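Local coordinates for BolA-like protein (Babesia bovis, PDB 3O2E) that has no established function of its own but, as a member of the BolA/IbaG family, may take part in binding a [2Fe-2S] cluster, at residues I27-E30 with R31-M35. Residues are numbered along the deposited sequence; the frame is centred on the assembly and turned at random.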
# COMPACT_ATOMS: atom_id res chain seq x y z
N ILE A 27 -5.66 -9.13 2.87
CA ILE A 27 -6.64 -8.02 2.96
C ILE A 27 -6.05 -6.72 2.49
O ILE A 27 -6.71 -5.95 1.81
CB ILE A 27 -7.18 -7.79 4.42
CG1 ILE A 27 -8.21 -8.87 4.71
CG2 ILE A 27 -7.88 -6.41 4.52
CD1 ILE A 27 -8.75 -8.92 6.13
N VAL A 28 -4.79 -6.46 2.85
CA VAL A 28 -4.08 -5.25 2.43
C VAL A 28 -3.97 -5.24 0.91
O VAL A 28 -4.22 -4.23 0.27
CB VAL A 28 -2.65 -5.16 3.08
CG1 VAL A 28 -1.77 -4.02 2.45
CG2 VAL A 28 -2.76 -5.00 4.60
N GLU A 29 -3.55 -6.38 0.34
CA GLU A 29 -3.43 -6.52 -1.07
C GLU A 29 -4.77 -6.28 -1.77
O GLU A 29 -4.81 -5.63 -2.79
CB GLU A 29 -2.91 -7.90 -1.41
CG GLU A 29 -1.41 -8.05 -1.17
CD GLU A 29 -0.93 -9.49 -1.36
OE1 GLU A 29 -1.75 -10.44 -1.21
OE2 GLU A 29 0.28 -9.66 -1.61
N GLU A 30 -5.85 -6.85 -1.23
CA GLU A 30 -7.17 -6.72 -1.82
C GLU A 30 -7.67 -5.26 -1.77
O GLU A 30 -8.25 -4.77 -2.73
CB GLU A 30 -8.12 -7.73 -1.14
CG GLU A 30 -9.65 -7.49 -1.16
CD GLU A 30 -10.34 -8.22 0.03
OE1 GLU A 30 -9.99 -9.40 0.29
OE2 GLU A 30 -11.19 -7.62 0.75
N ARG A 31 -7.47 -4.58 -0.66
CA ARG A 31 -7.88 -3.20 -0.51
C ARG A 31 -7.14 -2.35 -1.47
O ARG A 31 -7.74 -1.52 -2.15
CB ARG A 31 -7.59 -2.67 0.89
CG ARG A 31 -8.42 -3.24 1.99
CD ARG A 31 -9.82 -2.74 1.98
NE ARG A 31 -10.54 -3.56 2.93
CZ ARG A 31 -11.11 -4.72 2.64
NH1 ARG A 31 -11.12 -5.19 1.39
NH2 ARG A 31 -11.69 -5.42 3.60
N LEU A 32 -5.82 -2.53 -1.53
CA LEU A 32 -4.99 -1.71 -2.45
C LEU A 32 -5.37 -1.96 -3.89
O LEU A 32 -5.47 -1.02 -4.67
CB LEU A 32 -3.47 -1.97 -2.24
CG LEU A 32 -2.86 -1.62 -0.89
CD1 LEU A 32 -1.35 -1.92 -0.85
CD2 LEU A 32 -3.09 -0.20 -0.62
N ARG A 33 -5.51 -3.24 -4.27
CA ARG A 33 -5.94 -3.58 -5.64
C ARG A 33 -7.31 -3.01 -5.98
O ARG A 33 -7.55 -2.52 -7.08
CB ARG A 33 -5.96 -5.09 -5.86
CG ARG A 33 -4.57 -5.61 -5.94
CD ARG A 33 -4.47 -7.11 -5.86
NE ARG A 33 -3.07 -7.43 -6.16
CZ ARG A 33 -2.34 -8.43 -5.67
NH1 ARG A 33 -2.86 -9.31 -4.82
NH2 ARG A 33 -1.05 -8.54 -6.08
N SER A 34 -8.24 -3.12 -5.05
CA SER A 34 -9.58 -2.63 -5.29
C SER A 34 -9.59 -1.11 -5.56
O SER A 34 -10.23 -0.68 -6.53
CB SER A 34 -10.47 -2.99 -4.12
OG SER A 34 -11.72 -2.35 -4.28
N MET A 35 -8.87 -0.32 -4.75
CA MET A 35 -8.89 1.15 -4.88
C MET A 35 -7.92 1.70 -5.94
O MET A 35 -8.27 2.65 -6.67
CB MET A 35 -8.65 1.83 -3.53
CG MET A 35 -8.86 3.36 -3.63
SD MET A 35 -8.66 4.44 -2.22
CE MET A 35 -10.29 4.39 -1.42
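E30 and R31, neighbours in the chain, reach each other along the surface of one helix: NH1 of R31 gives a salt-bridge hydrogen bond to OE2 of E30, bent to 141° at the hydrogen and, at 2.5 Å, unusually short, so its exact length should be read with caution. OE2 is met on its anti side by a donor standing out of the carboxylate plane, and that plane is turned 55° from the guanidinium. R31 gets there by a bend at chi2 (-73°), which folds its chain back alongside I27. CG2 of I27 then lies off centre over one face of the guanidinium, 4.0 Å from NH2. From outside, E82 takes a salt bridge from NE, and NH2 is hydrogen-bonded elsewhere, so several contacts restrain the group.

E29 and R33, one turn of helix apart, lie side by side and point the same way. Their ion pair is long, 3.9 Å from OE1 of E29 to NH1 of R33, hence probably weak, and the same NH1 also packs against CB of E29. On the buried side V28 and L32 point the same way, with CG1 of V28 3.9 Å from CD1 of L32. V28 continues onto V43 and F54 of the sheet, while L32 meets L41, A56 and I58 there and V75 of helix 68-78.

Beneath all this runs the i to i+4 backbone bonding, from N of R31 to O of I27 (2.9 Å) through N of S34 to O of E30 (2.8 Å). Helix 25-36 is thus amphipathic, its apolar side laid on the mixed sheet of this BolA-like alpha/beta domain.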